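Local coordinates for thiosulfate reductase (Thermus thermophilus, PDB 2VPZ), which probably catalyses reduction of sulfur compounds such as polysulfide or thiosulfate, using a molybdenum-bis-MGD cofactor and a [4Fe-4S] cluster, at residues A[194-197]-A[198-201]; A[270-273]-A[274-278]; A[290-293]-A[294-298]. One frame throughout, in Å; residues are numbered along the deposited sequence.

Contact 1. Residues A[194-197]-A[198-201]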
# COMPACT_ATOMS: atom_id res chain seq x y z
N PRO A 194 37.14 7.82 11.38
CA PRO A 194 36.58 8.44 12.59
C PRO A 194 35.30 9.31 12.61
O PRO A 194 35.29 10.38 13.22
CB PRO A 194 37.79 9.19 13.18
CG PRO A 194 38.47 9.73 11.95
CD PRO A 194 38.37 8.52 10.97
N ILE A 195 34.24 8.83 11.97
CA ILE A 195 32.96 9.54 11.89
C ILE A 195 32.01 9.07 13.00
O ILE A 195 31.82 7.87 13.21
CB ILE A 195 32.24 9.32 10.49
CG1 ILE A 195 33.16 9.79 9.36
CG2 ILE A 195 30.87 10.06 10.44
CD1 ILE A 195 34.27 8.79 8.99
N ASP A 196 31.44 10.05 13.71
CA ASP A 196 30.50 9.81 14.81
C ASP A 196 29.12 9.75 14.14
O ASP A 196 28.31 10.67 14.26
CB ASP A 196 30.58 10.99 15.78
CG ASP A 196 29.76 10.78 17.04
OD1 ASP A 196 29.15 11.75 17.52
OD2 ASP A 196 29.75 9.63 17.53
N TRP A 197 28.86 8.66 13.43
CA TRP A 197 27.59 8.50 12.71
C TRP A 197 26.32 8.56 13.54
O TRP A 197 25.28 9.08 13.11
CB TRP A 197 27.55 7.18 11.93
CG TRP A 197 28.62 6.95 10.90
CD1 TRP A 197 29.82 6.31 11.07
CD2 TRP A 197 28.54 7.27 9.50
NE1 TRP A 197 30.48 6.22 9.87
CE2 TRP A 197 29.72 6.80 8.89
CE3 TRP A 197 27.57 7.91 8.70
CZ2 TRP A 197 29.97 6.94 7.51
CZ3 TRP A 197 27.81 8.06 7.33
CH2 TRP A 197 29.01 7.58 6.75
N GLU A 198 26.39 8.00 14.74
CA GLU A 198 25.24 7.90 15.63
C GLU A 198 24.66 9.23 16.12
O GLU A 198 23.48 9.30 16.49
CB GLU A 198 25.58 6.96 16.77
CG GLU A 198 26.76 7.44 17.57
CD GLU A 198 26.89 6.73 18.90
OE1 GLU A 198 27.32 7.37 19.88
OE2 GLU A 198 26.53 5.53 18.93
N ASN A 199 25.47 10.28 16.16
CA ASN A 199 24.98 11.61 16.56
C ASN A 199 24.81 12.56 15.35
O ASN A 199 24.29 13.66 15.51
CB ASN A 199 25.88 12.27 17.62
CG ASN A 199 25.91 11.51 18.94
OD1 ASN A 199 24.85 11.17 19.49
ND2 ASN A 199 27.11 11.23 19.45
N ALA A 200 25.24 12.13 14.16
CA ALA A 200 25.10 12.95 12.93
C ALA A 200 23.61 13.23 12.59
O ALA A 200 22.74 12.36 12.78
CB ALA A 200 25.84 12.28 11.76
N ARG A 201 23.32 14.42 12.06
CA ARG A 201 21.93 14.86 11.79
C ARG A 201 21.58 15.18 10.35
O ARG A 201 20.41 15.26 9.94
CB ARG A 201 21.65 16.10 12.61
CG ARG A 201 21.35 15.83 14.06
CD ARG A 201 19.91 15.35 14.18
NE ARG A 201 19.77 13.90 14.30
CZ ARG A 201 18.62 13.23 14.23
NH1 ARG A 201 17.49 13.88 14.03
NH2 ARG A 201 18.61 11.90 14.36
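D196 and N199 meet through their side chains, and the first torsions set this up. D196 holds CG anti to its own amide N (chi1 -173°), which turns the carboxylate along the chain toward N199. N199 places CG beside its backbone N, opposite the carbonyl carbon, and this turns its amide back to D196. N199 ND2 donates to D196 OD1 at 2.9 Å, with an N-H...O angle of 158°. OD1 receives it on the syn lone pair, the side of OD2. The acceptor lies close to the amide plane of N199, although the carboxylate and amide planes are 62° apart.

The backbone turns tightly beside this pair, in the loop after helix 168-184 and just before strand 202-206. D196 is the centre of an inverse gamma turn, with a weak bond from W197 N to I195 O. A200 N then donates to W197 O at 3.2 Å. D196 O receives two weak bonds, from N199 N and from A200 N. The W197 indole leads off toward helix 216-227, where it touches D221 and F222. I195 CG2 lies over one face of the indole, offset toward the rim.

E198 brings a second carboxylate to the same place. Its OE1 is 4.1 Å from D196 OD2, and its CG is 3.7 Å from that same oxygen. K498 forms long, weak ion pairs with both acids, and D196 OD1 also takes a weak bond from G361 N. The amide of N199 and these weaker partners may offset part of the repulsion between D196 and E198.

Contact 2. Residues A[270-273]-A[274-278]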
# COMPACT_ATOMS: atom_id res chain seq x y z
N TYR A 270 30.52 33.93 3.20
CA TYR A 270 29.81 35.15 2.78
C TYR A 270 28.38 35.40 3.27
O TYR A 270 27.91 36.54 3.26
CB TYR A 270 29.89 35.35 1.26
CG TYR A 270 31.24 35.85 0.78
CD1 TYR A 270 32.38 35.05 0.90
CD2 TYR A 270 31.39 37.13 0.23
CE1 TYR A 270 33.64 35.50 0.49
CE2 TYR A 270 32.65 37.60 -0.19
CZ TYR A 270 33.77 36.77 -0.05
OH TYR A 270 35.02 37.21 -0.45
N GLU A 271 27.66 34.35 3.64
CA GLU A 271 26.32 34.55 4.16
C GLU A 271 26.43 34.54 5.67
O GLU A 271 25.43 34.63 6.39
CB GLU A 271 25.32 33.52 3.67
CG GLU A 271 24.66 33.85 2.35
CD GLU A 271 23.51 32.91 2.04
OE1 GLU A 271 23.05 32.25 2.99
OE2 GLU A 271 23.08 32.85 0.87
N ASP A 272 27.65 34.40 6.13
CA ASP A 272 27.96 34.44 7.55
C ASP A 272 27.27 33.33 8.37
O ASP A 272 26.67 33.61 9.41
CB ASP A 272 27.54 35.83 8.05
CG ASP A 272 28.07 36.18 9.43
OD1 ASP A 272 29.28 35.99 9.66
OD2 ASP A 272 27.26 36.64 10.26
N LEU A 273 27.37 32.09 7.90
CA LEU A 273 26.74 30.93 8.56
C LEU A 273 27.72 30.05 9.33
O LEU A 273 27.30 29.17 10.10
CB LEU A 273 25.99 30.06 7.50
CG LEU A 273 24.93 30.79 6.65
CD1 LEU A 273 24.46 29.93 5.46
CD2 LEU A 273 23.74 31.22 7.53
N TYR A 274 29.01 30.29 9.19
CA TYR A 274 30.02 29.46 9.84
C TYR A 274 30.17 29.58 11.34
O TYR A 274 29.69 30.54 11.95
CB TYR A 274 31.39 29.60 9.14
CG TYR A 274 32.11 30.92 9.35
CD1 TYR A 274 33.32 30.97 10.06
CD2 TYR A 274 31.60 32.12 8.83
CE1 TYR A 274 34.01 32.18 10.25
CE2 TYR A 274 32.28 33.34 9.02
CZ TYR A 274 33.48 33.37 9.73
OH TYR A 274 34.15 34.56 9.91
N ASP A 275 30.82 28.59 11.95
CA ASP A 275 31.06 28.57 13.39
C ASP A 275 32.24 29.50 13.73
O ASP A 275 33.42 29.12 13.63
CB ASP A 275 31.36 27.16 13.89
CG ASP A 275 31.56 27.10 15.40
OD1 ASP A 275 32.21 28.01 15.94
OD2 ASP A 275 31.07 26.13 16.02
N LYS A 276 31.89 30.71 14.16
CA LYS A 276 32.83 31.76 14.48
C LYS A 276 33.87 31.43 15.57
O LYS A 276 35.09 31.59 15.37
CB LYS A 276 32.08 33.07 14.78
CG LYS A 276 30.97 33.40 13.75
CD LYS A 276 30.62 34.89 13.66
CE LYS A 276 31.45 35.63 12.60
NZ LYS A 276 30.78 36.90 12.14
N GLU A 277 33.40 30.95 16.71
CA GLU A 277 34.29 30.56 17.81
C GLU A 277 35.31 29.51 17.39
O GLU A 277 36.51 29.64 17.65
CB GLU A 277 33.53 29.95 18.95
CG GLU A 277 32.48 30.74 19.61
CD GLU A 277 32.12 30.10 20.93
OE1 GLU A 277 33.06 29.60 21.59
OE2 GLU A 277 30.92 30.08 21.29
N TYR A 278 34.79 28.43 16.83
CA TYR A 278 35.61 27.30 16.43
C TYR A 278 36.79 27.78 15.56
O TYR A 278 37.93 27.41 15.84
CB TYR A 278 34.79 26.18 15.71
CG TYR A 278 35.53 24.83 15.57
CD1 TYR A 278 35.32 23.76 16.47
CD2 TYR A 278 36.45 24.64 14.54
CE1 TYR A 278 36.02 22.53 16.32
CE2 TYR A 278 37.15 23.43 14.39
CZ TYR A 278 36.94 22.37 15.28
OH TYR A 278 37.63 21.19 15.09
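The chain leaves helix 257-270 at D272, which has positive phi (62°) and two bonds back into the last helical turn, a Schellman motif. It runs through L273 and Y274 without regular structure and enters helix 276-282 just after D275. D275 is the N-cap. Its OD1 accepts from Y278 N at 2.8 Å, and the amide comes from above the carboxylate plane. The two segments thus hold the end of one helix, a short linker and the start of the next.

Across the linker, D272 and K276 form a salt bridge. K276 NZ is 3.0 Å from D272 OD1, and OD1 accepts on its syn lone pair, the side of OD2. The aspartate has CG anti to its backbone N (chi1 -167°), which brings the carboxylate back toward the lysine. The lysine chain bends at chi3 (91°), and its last carbon, CE, comes within 3.7 Å of D272 OD1. The two side chains cross at about a right angle. Both residues are exposed, so the bridge lies at the surface.

Y274 lies along the same span. Its CE2 is 4.1 Å from D272 OD1, which approaches the ring obliquely. L273 N lies at the edge of the ring, near its plane. The Y274 ring also meets that of F286.

L273 touches R317 and A320 of helix 309-320, and E271 adds a salt bridge to R317. The corner between helices 257-270 and 276-282 is therefore tied to helix 309-320 and also to helix 341-354 and the chain after it, through a backbone bond of D275 with L353 and a hydrogen bond from the Y278 hydroxyl to Y357 O.

Contact 3. Residues A[290-293]-A[294-298]; sequences KAHV and KDFTP
The aromatic contact is between H292 and F296. F296 turns its ring edge toward the face of the imidazole in an offset edge-to-face pair. The ring centroids are 5.7 Å apart and the planes meet at 66°. F296 CE1 does the touching, at 4.0 Å from H292 ND1. With chi1 near 180° (-175°), the H292 ring swings round to the phenyl group although its CB points away from the following segment. F296 CE1 also lies 3.3 Å from H292 O, so this one carbon meets both the imidazole and the carbonyl oxygen of H292.

Apolar packing comes from V293. Its CG2 is in the plane of the F296 ring, at the edge, 3.9 Å from CD1 of F296. The same CD1 lies 3.7 Å from V293 CA. V293 is buried and also touches I265 of helix 257-270, while F296 meets the ring of W300 further along the chain.

Backbone bonding is light. Helix 287-292 ends here, and K294 N gives only a weak bond to A291 O. F296 is the centre of an inverse gamma turn, with a weak bond from T297 N to D295 O. T297 is the N-cap of helix 298-305, its OG1 taking the amide of E299.

With an alanine here instead of F296, the H292 ring would probably lose its edge-to-face partner and a gap would open beside V293 CG2.

V293 O accepts a hydrogen bond from H266 ND1. Since the hydrogen bond between the segments is weak, the join between helices 287-292 and 298-305 probably rests mainly on the ring pair and the V293 packing, with H266 and the T297 cap adding polar ties.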
# COMPACT_ATOMS: atom_id res chain seq x y z
N LYS A 290 38.86 33.22 2.77
CA LYS A 290 37.73 34.11 2.46
C LYS A 290 37.97 34.92 1.17
O LYS A 290 37.08 35.01 0.31
CB LYS A 290 37.42 35.07 3.63
CG LYS A 290 36.38 36.16 3.35
CD LYS A 290 36.26 37.11 4.54
CE LYS A 290 35.50 38.39 4.21
NZ LYS A 290 34.32 38.63 5.10
N ALA A 291 39.16 35.49 1.05
CA ALA A 291 39.57 36.28 -0.13
C ALA A 291 39.75 35.43 -1.42
O ALA A 291 39.40 35.87 -2.52
CB ALA A 291 40.87 37.09 0.18
N HIS A 292 40.29 34.23 -1.27
CA HIS A 292 40.49 33.24 -2.36
C HIS A 292 39.15 32.90 -3.03
O HIS A 292 39.01 32.88 -4.25
CB HIS A 292 41.06 31.88 -1.79
CG HIS A 292 41.42 30.84 -2.80
ND1 HIS A 292 40.68 29.71 -3.01
CD2 HIS A 292 42.47 30.75 -3.63
CE1 HIS A 292 41.26 28.97 -3.93
NE2 HIS A 292 42.35 29.58 -4.33
N VAL A 293 38.17 32.65 -2.18
CA VAL A 293 36.83 32.23 -2.54
C VAL A 293 35.79 33.31 -2.91
O VAL A 293 34.58 33.04 -3.02
CB VAL A 293 36.31 31.33 -1.35
CG1 VAL A 293 34.90 31.74 -0.93
CG2 VAL A 293 36.41 29.84 -1.72
N LYS A 294 36.26 34.53 -3.12
CA LYS A 294 35.42 35.70 -3.43
C LYS A 294 34.44 35.59 -4.63
O LYS A 294 33.23 35.87 -4.51
CB LYS A 294 36.32 36.95 -3.61
CG LYS A 294 35.58 38.27 -3.84
CD LYS A 294 36.43 39.27 -4.63
CE LYS A 294 36.02 40.72 -4.35
NZ LYS A 294 34.59 41.02 -4.71
N ASP A 295 34.96 35.17 -5.78
CA ASP A 295 34.19 35.01 -7.02
C ASP A 295 33.57 33.62 -7.27
O ASP A 295 32.77 33.46 -8.20
CB ASP A 295 35.07 35.40 -8.24
CG ASP A 295 35.51 36.88 -8.25
OD1 ASP A 295 34.62 37.76 -8.37
OD2 ASP A 295 36.73 37.13 -8.16
N PHE A 296 33.92 32.61 -6.47
CA PHE A 296 33.34 31.27 -6.65
C PHE A 296 31.93 31.23 -6.03
O PHE A 296 31.73 30.76 -4.91
CB PHE A 296 34.22 30.18 -6.02
CG PHE A 296 35.66 30.22 -6.48
CD1 PHE A 296 36.71 30.13 -5.55
CD2 PHE A 296 35.97 30.34 -7.84
CE1 PHE A 296 38.05 30.17 -5.96
CE2 PHE A 296 37.32 30.39 -8.27
CZ PHE A 296 38.36 30.30 -7.33
N THR A 297 30.96 31.73 -6.77
CA THR A 297 29.56 31.82 -6.35
C THR A 297 28.65 30.68 -6.85
O THR A 297 29.03 29.95 -7.78
CB THR A 297 28.95 33.18 -6.85
OG1 THR A 297 27.55 33.07 -7.04
CG2 THR A 297 29.63 33.61 -8.18
N PRO A 298 27.48 30.46 -6.18
CA PRO A 298 26.58 29.40 -6.66
C PRO A 298 26.25 29.57 -8.18
O PRO A 298 25.90 28.59 -8.85
CB PRO A 298 25.34 29.56 -5.79
CG PRO A 298 25.90 30.01 -4.44
CD PRO A 298 27.21 30.75 -4.76

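Overall arrangement
The three contacts follow in series along the chain; none nests in or crosses another. Contact 1 forms a turn at the end of the loop leading into strand 202-206, a strand of the parallel four-stranded sheet. Contact 2 closes the turn from helix 257-270 to helix 276-282. Further on, past strand 283-284, contact 3 spans the turn from helix 287-292 to helix 298-305. Contacts 2 and 3 touch: Y270 OH makes a probable hydrogen bond to K290 O and packs against K294 CA, tying the two helical turns together. Contact 1 stands apart, its nearest atoms about 11 Å from contact 2 and about 21 Å from contact 3. All lie within the molybdopterin oxidoreductase region.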